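Local coordinates for protein GlcNAc Inducible Gene 2, GIG2 (Candida albicans, PDB 6AKZ) that binds an iron(III) ion and is probably an oxygenase of the DUF1479 (Gig2-like) family in the cupin clan, encoded by an N-acetylglucosamine-inducible gene, at residues A[38-42]-A[216-220]; A[42-46]-A[280-284]; A[90-94]-A[142-148]; A[177-183]-A[365-371]; A[435-439]-A[451-455]. One frame throughout, in Å; residues are numbered along the deposited sequence.

Contact 1: residues A[38-42]-A[216-220]; sequences SWKRL and GDWEN
Trp-218 lies against a turn of helix 32-56 made by Ser-38, Arg-41 and Leu-42. Gly-216 follows helix 211-214 and closes it with a Schellman motif. Its positive phi (94°) turns the chain toward the short 3-10 segment 218-220, which carries the indole. Starting at its base, Trp-218 CB packs on Ala-283 CB of helix 278-287. CG is placed between the backbone N and the carbonyl carbon (chi1 69°), and this rotation brings the pyrrole edge to Ser-38. CD1 touches Ser-38 CB at 3.8 Å. NE1 donates to Ser-38 O over 2.8 Å. The bond is bent, with the donor standing above the carbonyl plane. Leu-42 N reaches the same oxygen from the opposite face, so the oxygen accepts twice and the helix bond is kept. Further out, CZ2 meets Leu-42 CA at 3.6 Å. A CH-pi contact puts Leu-42 CD1 over one face, 3.9 Å from the centroid of the six-membered ring. The carboxylate carbon CD of Glu-219 covers the other face. At the far rim CZ3 reaches Leu-280 CD2.

Arg-41 holds that carboxylate side-on in a salt bridge. The two planes are nearly coplanar, 24° apart. NE meets Glu-219 OE2 at 2.7 Å and NH2 meets Glu-219 OE1 at 2.9 Å, both on the syn side. NH2 also donates to Gly-216 O. A water joins Ser-38 OG to Trp-218 N, and Val-35 O is a further partner of that hydroxyl. Arg-41 NH1 donates to a second water, 3.0 Å from its oxygen.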
# COMPACT_ATOMS: atom_id res chain seq x y z
N SER A 38 -24.51 13.24 3.08
CA SER A 38 -23.68 12.04 3.29
C SER A 38 -22.50 12.36 4.25
O SER A 38 -22.09 11.48 5.02
CB SER A 38 -23.18 11.48 1.95
OG SER A 38 -22.04 12.19 1.45
N TRP A 39 -21.95 13.56 4.13
CA TRP A 39 -20.89 14.07 5.00
C TRP A 39 -21.33 14.19 6.44
O TRP A 39 -20.60 13.84 7.37
CB TRP A 39 -20.40 15.43 4.52
CG TRP A 39 -19.39 16.10 5.51
CD1 TRP A 39 -19.66 17.04 6.48
CD2 TRP A 39 -17.97 15.83 5.61
NE1 TRP A 39 -18.49 17.41 7.13
CE2 TRP A 39 -17.45 16.66 6.63
CE3 TRP A 39 -17.09 14.95 4.95
CZ2 TRP A 39 -16.10 16.66 6.98
CZ3 TRP A 39 -15.74 15.01 5.29
CH2 TRP A 39 -15.26 15.82 6.29
N LYS A 40 -22.57 14.65 6.63
CA LYS A 40 -23.15 14.66 7.96
C LYS A 40 -23.38 13.26 8.57
O LYS A 40 -23.03 13.03 9.73
CB LYS A 40 -24.43 15.47 7.88
CG LYS A 40 -24.09 16.92 7.65
CD LYS A 40 -25.35 17.72 7.39
CE LYS A 40 -24.94 19.12 7.01
NZ LYS A 40 -26.23 19.83 6.70
N ARG A 41 -23.96 12.35 7.82
CA ARG A 41 -24.08 10.92 8.22
C ARG A 41 -22.66 10.33 8.58
O ARG A 41 -22.52 9.56 9.54
CB ARG A 41 -24.64 10.04 7.14
CG ARG A 41 -26.04 10.41 6.64
CD ARG A 41 -26.70 9.21 5.94
NE ARG A 41 -25.95 8.80 4.74
CZ ARG A 41 -26.11 9.30 3.53
NH1 ARG A 41 -27.00 10.29 3.31
NH2 ARG A 41 -25.37 8.83 2.53
N LEU A 42 -21.68 10.65 7.77
CA LEU A 42 -20.33 10.15 7.93
C LEU A 42 -19.72 10.53 9.30
O LEU A 42 -19.20 9.67 10.02
CB LEU A 42 -19.43 10.62 6.81
CG LEU A 42 -17.94 10.26 6.96
CD1 LEU A 42 -17.78 8.72 6.90
CD2 LEU A 42 -17.14 10.90 5.89
N GLY A 216 -22.39 10.80 -3.06
CA GLY A 216 -23.14 10.87 -1.85
C GLY A 216 -23.54 9.55 -1.29
O GLY A 216 -24.40 9.49 -0.45
N ASP A 217 -22.84 8.48 -1.68
CA ASP A 217 -23.18 7.12 -1.32
C ASP A 217 -21.87 6.41 -0.83
O ASP A 217 -21.63 5.27 -1.19
CB ASP A 217 -23.71 6.43 -2.60
CG ASP A 217 -24.27 5.05 -2.39
OD1 ASP A 217 -24.74 4.70 -1.27
OD2 ASP A 217 -24.28 4.26 -3.39
N TRP A 218 -21.09 7.09 0.02
CA TRP A 218 -19.93 6.47 0.68
C TRP A 218 -20.21 5.13 1.27
O TRP A 218 -19.34 4.24 1.27
CB TRP A 218 -19.25 7.41 1.69
CG TRP A 218 -20.02 7.71 2.90
CD1 TRP A 218 -20.74 8.89 3.14
CD2 TRP A 218 -20.18 6.90 4.05
NE1 TRP A 218 -21.35 8.82 4.35
CE2 TRP A 218 -21.01 7.63 4.96
CE3 TRP A 218 -19.70 5.64 4.44
CZ2 TRP A 218 -21.36 7.14 6.18
CZ3 TRP A 218 -20.05 5.17 5.68
CH2 TRP A 218 -20.85 5.91 6.57
N GLU A 219 -21.43 4.88 1.74
CA GLU A 219 -21.73 3.64 2.41
C GLU A 219 -21.55 2.46 1.51
O GLU A 219 -21.31 1.34 2.00
CB GLU A 219 -23.18 3.61 2.93
CG GLU A 219 -23.44 4.50 4.11
CD GLU A 219 -23.88 5.93 3.73
OE1 GLU A 219 -23.73 6.39 2.54
OE2 GLU A 219 -24.34 6.60 4.70
N ASN A 220 -21.68 2.67 0.21
CA ASN A 220 -21.51 1.59 -0.73
C ASN A 220 -20.12 1.53 -1.42
O ASN A 220 -19.96 0.77 -2.40
CB ASN A 220 -22.63 1.66 -1.72
CG ASN A 220 -23.90 1.19 -1.08
OD1 ASN A 220 -24.00 0.07 -0.55
ND2 ASN A 220 -24.85 2.03 -1.06
O HOH W 1 -20.54 10.13 0.12
O HOH W 2 -26.98 11.50 0.54

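Contact 2: residues A[42-46]-A[280-284]; sequences LLVEI and LSMAY
Tyr-284 and Leu-280 set their side chains differently to meet Leu-42 and Ile-46. In Tyr-284, CG trans to the backbone N (chi1 -178°) carries the ring to Leu-43 CD2 and Ile-46 CD1. In Leu-280, CG is trans to the carbonyl carbon instead (chi1 -68°), which sends CD2 to Leu-42 CD1 and lays CD1 by Glu-45 O. The methyls of Leu-42 divide the work. CD1 presses on Leu-280 CD2 at 3.5 Å, tighter than usual for two carbons, as the two leucines slide past each other. CD2 rests on the backbone of the other helix, 3.5 Å from Tyr-284 N. Both methyls also touch Ala-283 CB. Ile-46 runs past Leu-280 in the opposite sense, and its CD1 meets Tyr-284 CD1 at 3.7 Å. Leu-43, beside Leu-42 on the helix, puts CD2 on Tyr-284 CE1 at 3.8 Å, at the ring edge and in its plane. The tyrosine OH bonds to His-330 ND1. No hydrogen bond joins the two segments. Their axes approach to 10.5 Å and run at 143° to each other. Such an apolar seam, with leucine and isoleucine side chains sliding past each other, is typical of an oblique antiparallel helix pair, here helices 32-56 and 278-287.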
# COMPACT_ATOMS: atom_id res chain seq x y z
N LEU A 42 -21.68 10.65 7.77
CA LEU A 42 -20.33 10.15 7.93
C LEU A 42 -19.72 10.53 9.30
O LEU A 42 -19.20 9.67 10.02
CB LEU A 42 -19.43 10.62 6.81
CG LEU A 42 -17.94 10.26 6.96
CD1 LEU A 42 -17.78 8.72 6.90
CD2 LEU A 42 -17.14 10.90 5.89
N LEU A 43 -19.79 11.81 9.64
CA LEU A 43 -19.29 12.29 10.88
C LEU A 43 -19.95 11.66 12.08
O LEU A 43 -19.25 11.33 13.05
CB LEU A 43 -19.36 13.81 10.94
CG LEU A 43 -18.48 14.64 10.03
CD1 LEU A 43 -18.61 16.10 10.41
CD2 LEU A 43 -17.00 14.25 9.99
N VAL A 44 -21.25 11.38 11.99
CA VAL A 44 -21.96 10.77 13.07
C VAL A 44 -21.39 9.35 13.25
O VAL A 44 -21.00 9.02 14.34
CB VAL A 44 -23.47 10.75 12.81
CG1 VAL A 44 -24.19 9.84 13.80
CG2 VAL A 44 -24.01 12.19 12.82
N GLU A 45 -21.23 8.61 12.15
CA GLU A 45 -20.67 7.23 12.17
C GLU A 45 -19.22 7.22 12.65
O GLU A 45 -18.84 6.29 13.40
CB GLU A 45 -20.74 6.50 10.82
CG GLU A 45 -22.16 6.17 10.39
CD GLU A 45 -22.97 5.52 11.51
OE1 GLU A 45 -22.59 4.39 11.91
OE2 GLU A 45 -23.91 6.18 12.05
N ILE A 46 -18.44 8.19 12.18
CA ILE A 46 -17.05 8.30 12.62
C ILE A 46 -16.99 8.43 14.16
O ILE A 46 -16.22 7.70 14.83
CB ILE A 46 -16.29 9.40 11.90
CG1 ILE A 46 -15.88 8.90 10.51
CG2 ILE A 46 -15.12 9.91 12.67
CD1 ILE A 46 -15.08 9.92 9.67
N LEU A 280 -14.74 4.28 6.35
CA LEU A 280 -14.94 5.59 6.97
C LEU A 280 -13.77 6.51 6.75
O LEU A 280 -13.93 7.73 6.52
CB LEU A 280 -15.24 5.45 8.47
CG LEU A 280 -16.54 4.82 8.84
CD1 LEU A 280 -16.72 4.76 10.33
CD2 LEU A 280 -17.71 5.49 8.20
N SER A 281 -12.56 5.95 6.85
CA SER A 281 -11.37 6.71 6.56
C SER A 281 -11.37 7.41 5.17
O SER A 281 -11.10 8.60 5.06
CB SER A 281 -10.10 5.90 6.74
OG SER A 281 -9.78 5.64 8.12
N MET A 282 -11.59 6.63 4.14
CA MET A 282 -11.55 7.18 2.81
C MET A 282 -12.76 8.07 2.45
O MET A 282 -12.63 8.98 1.67
CB MET A 282 -11.32 6.09 1.76
CG MET A 282 -9.95 5.42 1.83
SD MET A 282 -8.57 6.58 1.84
CE MET A 282 -8.77 7.49 0.32
N ALA A 283 -13.89 7.83 3.05
CA ALA A 283 -15.05 8.71 2.84
C ALA A 283 -14.62 10.06 3.39
O ALA A 283 -14.84 11.07 2.78
CB ALA A 283 -16.27 8.15 3.54
N TYR A 284 -13.99 10.10 4.54
CA TYR A 284 -13.64 11.36 5.19
C TYR A 284 -12.54 12.08 4.44
O TYR A 284 -12.65 13.28 4.11
CB TYR A 284 -13.16 11.06 6.61
CG TYR A 284 -12.82 12.30 7.41
CD1 TYR A 284 -13.79 13.04 8.11
CD2 TYR A 284 -11.49 12.73 7.47
CE1 TYR A 284 -13.42 14.18 8.85
CE2 TYR A 284 -11.13 13.85 8.21
CZ TYR A 284 -12.08 14.55 8.90
OH TYR A 284 -11.65 15.66 9.63

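Contact 3: residues A[90-94]-A[142-148]; sequences IENVI and HPNMKAI
The His-142 ring is covered on one face by Ile-94. The CD1 methyl of Ile-94 sits 3.5 Å from the ring centroid and only 9° off the ring normal, a CH-pi contact. Pro-143 CD lies over the opposite face, displaced toward the rim. Asn-144 CA is at the edge, in the ring plane. Ile-94 reaches the ring through a bent chain (chi2 -64°), and the same methyl touches Met-145 CG at 4.1 Å. Trp-102 of helix 96-112 packs on both Ile-94 and His-142.

His-142 is the N-cap of helix 143-153. Its ND1 accepts from Asn-144 N at 3.0 Å, with the donor somewhat tilted from the ring plane. This bond caps the first turn and fixes the rotation of the imidazole. The second flat group is the Asn-144 amide. Its ND2 donates to Val-93 O at 2.6 Å, and the oxygen lies in the amide plane. The bond is fairly straight (162°). It ties the helix start to the loop that leaves strand 87-91 of the seven-stranded mixed sheet.

One turn further along the helix the contact becomes purely apolar. Ile-90 and Ile-148 slide past each other, and Ile-90 CD1 meets Ile-148 CG2 at 4.0 Å. Phe-348 of the adjoining strand 346-350 touches both isoleucines. Phe-346 of that strand packs on Met-145 and Ile-148.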
# COMPACT_ATOMS: atom_id res chain seq x y z
N ILE A 90 -1.14 -11.84 10.64
CA ILE A 90 -1.16 -13.31 10.55
C ILE A 90 -0.01 -13.84 11.33
O ILE A 90 1.19 -13.58 11.02
CB ILE A 90 -1.05 -13.73 9.09
CG1 ILE A 90 -2.12 -13.06 8.22
CG2 ILE A 90 -1.08 -15.26 8.98
CD1 ILE A 90 -1.91 -13.29 6.74
N GLU A 91 -0.29 -14.58 12.36
CA GLU A 91 0.77 -15.09 13.25
C GLU A 91 1.38 -16.42 12.80
O GLU A 91 0.73 -17.17 12.14
CB GLU A 91 0.22 -15.22 14.66
CG GLU A 91 -0.01 -13.85 15.24
CD GLU A 91 -0.07 -13.83 16.76
OE1 GLU A 91 -1.14 -14.28 17.21
OE2 GLU A 91 0.91 -13.32 17.45
N ASN A 92 2.68 -16.62 13.04
CA ASN A 92 3.30 -17.91 12.90
C ASN A 92 3.40 -18.35 11.43
O ASN A 92 3.24 -19.52 11.07
CB ASN A 92 2.56 -18.99 13.75
CG ASN A 92 2.59 -18.71 15.27
OD1 ASN A 92 3.62 -18.43 15.86
ND2 ASN A 92 1.49 -18.90 15.90
N VAL A 93 3.62 -17.40 10.55
CA VAL A 93 3.86 -17.68 9.14
C VAL A 93 5.23 -18.35 8.96
O VAL A 93 5.38 -19.25 8.15
CB VAL A 93 3.86 -16.40 8.33
CG1 VAL A 93 4.13 -16.76 6.85
CG2 VAL A 93 2.50 -15.69 8.55
N ILE A 94 6.22 -17.90 9.71
CA ILE A 94 7.59 -18.42 9.61
C ILE A 94 8.07 -18.79 11.00
O ILE A 94 7.87 -18.03 11.95
CB ILE A 94 8.56 -17.38 9.02
CG1 ILE A 94 8.10 -16.81 7.68
CG2 ILE A 94 9.99 -17.95 8.87
CD1 ILE A 94 8.01 -17.79 6.60
N HIS A 142 9.23 -17.98 0.35
CA HIS A 142 8.92 -19.05 1.22
C HIS A 142 7.49 -19.53 0.97
O HIS A 142 6.60 -18.70 0.76
CB HIS A 142 9.08 -18.59 2.67
CG HIS A 142 8.94 -19.67 3.68
ND1 HIS A 142 7.73 -20.21 4.07
CD2 HIS A 142 9.89 -20.28 4.45
CE1 HIS A 142 7.94 -21.11 5.03
NE2 HIS A 142 9.24 -21.18 5.26
N PRO A 143 7.26 -20.84 0.96
CA PRO A 143 5.91 -21.36 0.63
C PRO A 143 4.79 -20.76 1.48
O PRO A 143 3.67 -20.54 0.98
CB PRO A 143 6.03 -22.89 0.93
CG PRO A 143 7.47 -23.15 0.94
CD PRO A 143 8.12 -21.93 1.48
N ASN A 144 5.09 -20.51 2.75
CA ASN A 144 4.13 -19.92 3.66
C ASN A 144 3.89 -18.48 3.26
O ASN A 144 2.80 -17.93 3.45
CB ASN A 144 4.63 -20.00 5.11
CG ASN A 144 4.56 -21.40 5.68
OD1 ASN A 144 4.14 -22.34 5.00
ND2 ASN A 144 4.96 -21.54 6.94
N MET A 145 4.87 -17.79 2.71
CA MET A 145 4.67 -16.42 2.28
C MET A 145 3.85 -16.42 0.99
O MET A 145 2.95 -15.67 0.86
CB MET A 145 5.96 -15.67 2.07
CG MET A 145 6.75 -15.61 3.35
SD MET A 145 5.99 -14.43 4.42
CE MET A 145 4.53 -15.31 4.91
N LYS A 146 4.22 -17.26 0.03
CA LYS A 146 3.41 -17.32 -1.18
C LYS A 146 1.92 -17.58 -0.83
O LYS A 146 1.02 -17.04 -1.46
CB LYS A 146 3.89 -18.43 -2.11
CG LYS A 146 5.29 -18.08 -2.70
CD LYS A 146 5.68 -19.17 -3.73
CE LYS A 146 6.88 -18.74 -4.52
NZ LYS A 146 7.25 -19.66 -5.63
N ALA A 147 1.71 -18.46 0.12
CA ALA A 147 0.37 -18.84 0.55
C ALA A 147 -0.42 -17.66 1.07
O ALA A 147 -1.59 -17.46 0.68
CB ALA A 147 0.42 -19.95 1.61
N ILE A 148 0.17 -16.85 1.92
CA ILE A 148 -0.60 -15.72 2.47
C ILE A 148 -0.89 -14.68 1.42
O ILE A 148 -1.96 -14.10 1.42
CB ILE A 148 -0.00 -15.05 3.73
CG1 ILE A 148 1.31 -14.38 3.42
CG2 ILE A 148 0.14 -16.10 4.86
CD1 ILE A 148 1.93 -13.66 4.61

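Contact 4: residues A[177-183]-A[365-371]; sequences RIRIREP and GHSSVLY
The guanidinium of Arg-179 reaches across to strand 367-371. NE donates to Tyr-371 OH at 3.1 Å in a nearly straight bond (167°). NH1 gives a bond to Ser-367 OG at 3.0 Å and a weak one to Ser-367 O. Val-369 CG2 lies over one guanidinium face, 3.7 Å from NH2. The chain reaches this place because it bends at chi3 (60°). A water beside the guanidinium bonds to Tyr-371 OH and weakly to Arg-179 NH2.

The strands behind it are antiparallel. Arg-179 and Val-369 form a hydrogen-bonded pair, with Arg-179 N to Val-369 O at 3.1 Å. Arg-181 and Ser-367 form the next such pair, with Ser-367 N to Arg-181 O at 2.9 Å. Further out, Ser-367 OG is also bonded to Gly-270 O. The Tyr-371 side chain is about 7 Å from the iron(III) ion, so this end of the strand pair comes near the metal site, consistent with a cupin-clan protein.

Ile-178, Ile-180, Ser-368 and Leu-370 point to the opposite face. Helices 96-112 and 134-140 cover that side. In the sheet, strand 178-181 lies between strands 127-128 and 367-371, and strand 256-261 flanks the latter.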
# COMPACT_ATOMS: atom_id res chain seq x y z
N ARG A 177 13.06 -2.44 1.07
CA ARG A 177 14.20 -2.50 1.95
C ARG A 177 13.82 -3.06 3.27
O ARG A 177 12.80 -3.71 3.41
CB ARG A 177 14.83 -1.17 2.02
CG ARG A 177 13.96 -0.11 2.46
CD ARG A 177 14.65 1.19 2.17
NE ARG A 177 13.79 2.29 2.61
CZ ARG A 177 14.24 3.53 2.84
NH1 ARG A 177 15.54 3.85 2.68
NH2 ARG A 177 13.41 4.45 3.26
N ILE A 178 14.76 -3.02 4.22
CA ILE A 178 14.54 -3.49 5.55
C ILE A 178 14.66 -2.32 6.55
O ILE A 178 15.24 -1.28 6.28
CB ILE A 178 15.47 -4.67 5.86
CG1 ILE A 178 16.91 -4.25 5.98
CG2 ILE A 178 15.34 -5.78 4.78
CD1 ILE A 178 17.82 -5.34 6.54
N ARG A 179 14.02 -2.50 7.70
CA ARG A 179 14.14 -1.60 8.83
C ARG A 179 14.67 -2.37 10.03
O ARG A 179 14.25 -3.50 10.32
CB ARG A 179 12.81 -0.95 9.14
CG ARG A 179 12.83 -0.32 10.53
CD ARG A 179 11.58 0.44 10.81
NE ARG A 179 10.29 -0.31 10.77
CZ ARG A 179 9.78 -1.12 11.70
NH1 ARG A 179 10.53 -1.56 12.71
NH2 ARG A 179 8.49 -1.51 11.61
N ILE A 180 15.70 -1.82 10.68
CA ILE A 180 16.16 -2.38 11.93
C ILE A 180 16.26 -1.18 12.87
O ILE A 180 17.22 -0.40 12.74
CB ILE A 180 17.55 -3.06 11.82
CG1 ILE A 180 17.50 -4.18 10.79
CG2 ILE A 180 17.97 -3.67 13.15
CD1 ILE A 180 18.85 -4.80 10.47
N ARG A 181 15.22 -0.97 13.70
CA ARG A 181 15.06 0.21 14.52
C ARG A 181 15.51 -0.10 15.95
O ARG A 181 14.97 -0.95 16.62
CB ARG A 181 13.66 0.70 14.54
CG ARG A 181 13.44 2.02 15.33
CD ARG A 181 12.08 2.53 15.04
NE ARG A 181 11.76 3.68 15.87
CZ ARG A 181 10.57 4.25 15.95
NH1 ARG A 181 9.53 3.79 15.26
NH2 ARG A 181 10.41 5.31 16.71
N GLU A 182 16.62 0.54 16.36
CA GLU A 182 17.10 0.40 17.75
C GLU A 182 16.19 1.18 18.73
O GLU A 182 15.66 2.24 18.38
CB GLU A 182 18.57 0.86 17.88
CG GLU A 182 19.54 -0.07 17.17
CD GLU A 182 19.58 -1.48 17.72
OE1 GLU A 182 19.53 -1.66 18.95
OE2 GLU A 182 19.62 -2.45 16.93
N PRO A 183 16.14 0.72 20.00
CA PRO A 183 15.44 1.54 21.00
C PRO A 183 16.03 2.89 21.11
O PRO A 183 17.27 3.06 20.97
CB PRO A 183 15.66 0.77 22.29
CG PRO A 183 15.80 -0.67 21.86
CD PRO A 183 16.50 -0.59 20.52
N GLY A 365 14.47 -4.25 22.66
CA GLY A 365 15.39 -4.69 21.62
C GLY A 365 14.98 -4.09 20.32
O GLY A 365 14.02 -3.34 20.22
N HIS A 366 15.72 -4.44 19.28
CA HIS A 366 15.47 -3.93 17.94
C HIS A 366 14.04 -4.32 17.48
O HIS A 366 13.49 -5.35 17.87
CB HIS A 366 16.58 -4.44 16.93
CG HIS A 366 16.56 -5.91 16.75
ND1 HIS A 366 15.83 -6.53 15.74
CD2 HIS A 366 17.14 -6.93 17.45
CE1 HIS A 366 15.98 -7.83 15.82
NE2 HIS A 366 16.71 -8.10 16.88
N SER A 367 13.45 -3.38 16.75
CA SER A 367 12.19 -3.54 16.06
C SER A 367 12.57 -3.56 14.53
O SER A 367 12.90 -2.54 13.93
CB SER A 367 11.27 -2.41 16.37
OG SER A 367 10.17 -2.50 15.54
N SER A 368 12.53 -4.75 13.96
CA SER A 368 13.03 -5.00 12.61
C SER A 368 12.00 -5.76 11.79
O SER A 368 11.33 -6.69 12.28
CB SER A 368 14.25 -5.81 12.69
OG SER A 368 15.23 -5.18 13.54
N VAL A 369 11.87 -5.28 10.55
CA VAL A 369 10.96 -5.85 9.61
C VAL A 369 11.56 -5.90 8.22
O VAL A 369 12.47 -5.15 7.85
CB VAL A 369 9.58 -5.17 9.59
CG1 VAL A 369 8.96 -5.12 10.96
CG2 VAL A 369 9.63 -3.79 8.94
N LEU A 370 10.97 -6.78 7.43
CA LEU A 370 11.34 -6.89 5.99
C LEU A 370 10.10 -6.55 5.20
O LEU A 370 9.09 -7.24 5.34
CB LEU A 370 11.76 -8.31 5.76
CG LEU A 370 12.29 -8.85 4.39
CD1 LEU A 370 12.96 -10.17 4.76
CD2 LEU A 370 11.11 -9.14 3.47
N TYR A 371 10.15 -5.43 4.51
CA TYR A 371 9.03 -4.91 3.75
C TYR A 371 8.78 -5.74 2.51
O TYR A 371 9.72 -6.03 1.77
CB TYR A 371 9.22 -3.46 3.32
CG TYR A 371 9.13 -2.50 4.54
CD1 TYR A 371 7.93 -2.00 4.97
CD2 TYR A 371 10.27 -2.22 5.27
CE1 TYR A 371 7.84 -1.18 6.11
CE2 TYR A 371 10.18 -1.38 6.40
CZ TYR A 371 8.99 -0.88 6.82
OH TYR A 371 8.90 -0.09 7.97
O HOH W 3 6.28 0.04 9.41

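Contact 5: residues A[435-439]-A[451-455]; sequences EEFEK and RSIAN
Asn-455 lays its amide alongside the backbone of Phe-437 and grips it twice. OD1 accepts from Phe-437 N at 2.8 Å, in the carbonyl plane and on a lone pair. ND2 donates to Phe-437 O at 3.1 Å, also on a lone pair, along an almost straight bond (170°). The two bonds fix the flip of the amide. The amide lies nearly parallel to the phenyl ring, with the planes 14° apart, and OD1 lies at the ring edge. The ring itself turns inward to the helix, where CE2 touches Ala-454 CB at 3.7 Å. Leu-385 of helix 382-394 packs against both.

One turn back, Arg-451 stretches out fully from CG to NE. Its NH1 donates to Glu-438 O at 2.8 Å, with the oxygen in the guanidinium plane. NE is taken by a salt bridge to Asp-167. Lys-439 runs past Arg-451 in the opposite direction, but the modelled position of its end is doubtful.

Residues 436-438 are extended, so Phe-437 offers N and O to the same partner. The asparagine amide pairs with both as a neighbouring strand would. It is a side-chain mimic of backbone pairing, here linking helix 445-460 to the extended segment.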
# COMPACT_ATOMS: atom_id res chain seq x y z
N GLU A 435 11.28 -15.06 -16.14
CA GLU A 435 10.74 -16.17 -16.89
C GLU A 435 9.38 -15.74 -17.40
O GLU A 435 8.64 -15.08 -16.67
CB GLU A 435 10.57 -17.34 -15.94
CG GLU A 435 9.95 -18.57 -16.57
CD GLU A 435 10.86 -19.14 -17.66
OE1 GLU A 435 12.01 -19.51 -17.33
OE2 GLU A 435 10.44 -19.14 -18.84
N GLU A 436 9.04 -16.16 -18.63
CA GLU A 436 7.77 -15.79 -19.20
C GLU A 436 6.65 -16.49 -18.42
O GLU A 436 6.83 -17.58 -17.82
CB GLU A 436 7.66 -16.21 -20.69
CG GLU A 436 8.70 -15.54 -21.58
CD GLU A 436 10.02 -16.35 -21.74
OE1 GLU A 436 10.57 -17.02 -20.79
OE2 GLU A 436 10.53 -16.31 -22.88
N PHE A 437 5.51 -15.86 -18.43
CA PHE A 437 4.27 -16.40 -17.80
C PHE A 437 3.63 -17.46 -18.64
O PHE A 437 3.63 -17.38 -19.85
CB PHE A 437 3.29 -15.25 -17.52
CG PHE A 437 3.82 -14.26 -16.54
CD1 PHE A 437 3.78 -14.56 -15.19
CD2 PHE A 437 4.39 -13.10 -16.97
CE1 PHE A 437 4.35 -13.70 -14.28
CE2 PHE A 437 4.91 -12.19 -16.04
CZ PHE A 437 4.86 -12.52 -14.67
N GLU A 438 3.20 -18.53 -18.00
CA GLU A 438 2.43 -19.56 -18.63
C GLU A 438 1.00 -19.05 -18.84
O GLU A 438 0.48 -18.34 -18.00
CB GLU A 438 2.45 -20.80 -17.72
CG GLU A 438 2.08 -22.11 -18.40
CD GLU A 438 1.61 -23.19 -17.40
OE1 GLU A 438 2.17 -23.26 -16.29
OE2 GLU A 438 0.63 -23.94 -17.71
N LYS A 439 0.38 -19.36 -19.97
CA LYS A 439 -1.03 -19.06 -20.18
C LYS A 439 -1.72 -20.32 -20.62
O LYS A 439 -1.60 -20.62 -21.80
CB LYS A 439 -1.25 -18.07 -21.25
CG LYS A 439 -0.50 -16.84 -20.93
CD LYS A 439 -1.01 -15.92 -21.94
CE LYS A 439 -0.06 -14.86 -22.26
NZ LYS A 439 1.34 -15.03 -21.88
N ARG A 451 -0.88 -11.36 -19.04
CA ARG A 451 0.22 -12.25 -19.12
C ARG A 451 0.90 -12.12 -20.46
O ARG A 451 2.11 -12.07 -20.52
CB ARG A 451 -0.18 -13.68 -18.82
CG ARG A 451 -0.48 -13.95 -17.39
CD ARG A 451 -0.79 -15.40 -17.12
NE ARG A 451 -1.26 -15.57 -15.74
CZ ARG A 451 -1.34 -16.70 -15.07
NH1 ARG A 451 -1.02 -17.87 -15.63
NH2 ARG A 451 -1.79 -16.65 -13.80
N SER A 452 0.14 -12.06 -21.53
CA SER A 452 0.72 -11.87 -22.84
C SER A 452 1.49 -10.56 -22.96
O SER A 452 2.61 -10.52 -23.53
CB SER A 452 -0.34 -11.99 -23.94
OG SER A 452 0.27 -11.69 -25.22
N ILE A 453 0.88 -9.49 -22.47
CA ILE A 453 1.51 -8.16 -22.55
C ILE A 453 2.85 -8.18 -21.76
O ILE A 453 3.90 -7.69 -22.26
CB ILE A 453 0.56 -7.13 -22.04
CG1 ILE A 453 -0.61 -6.97 -23.05
CG2 ILE A 453 1.28 -5.79 -21.76
CD1 ILE A 453 -1.82 -6.26 -22.45
N ALA A 454 2.85 -8.79 -20.58
CA ALA A 454 4.11 -8.94 -19.85
C ALA A 454 5.19 -9.71 -20.62
O ALA A 454 6.34 -9.28 -20.70
CB ALA A 454 3.92 -9.59 -18.49
N ASN A 455 4.80 -10.83 -21.17
CA ASN A 455 5.68 -11.60 -21.99
C ASN A 455 6.25 -10.83 -23.17
O ASN A 455 7.47 -10.94 -23.43
CB ASN A 455 4.98 -12.85 -22.44
CG ASN A 455 4.79 -13.86 -21.32
OD1 ASN A 455 5.30 -13.74 -20.18
ND2 ASN A 455 4.08 -14.88 -21.64

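How the contacts relate
Contacts 1 and 2 touch and share Leu-42 on helix 32-56. Contact 2 is buried and purely apolar. Contact 1 lies nearer the surface and adds a salt bridge and waters to its indole packing. Contacts 3 and 4 reach the same mixed sheet, with centres about 19 Å apart. Contact 3 is buried and packs helix 143-153 on the end of strand 87-91 and the loop after it. Contact 4 is partly buried strand pairing, held mainly by backbone bonds, and approaches the iron. Contact 5 is partly buried, about 26 Å from contact 3 between centres, and relies on side chains bonding to backbone. Contacts 2 and 5 lie on opposite sides of the chain's centre, as do contacts 1 and 4.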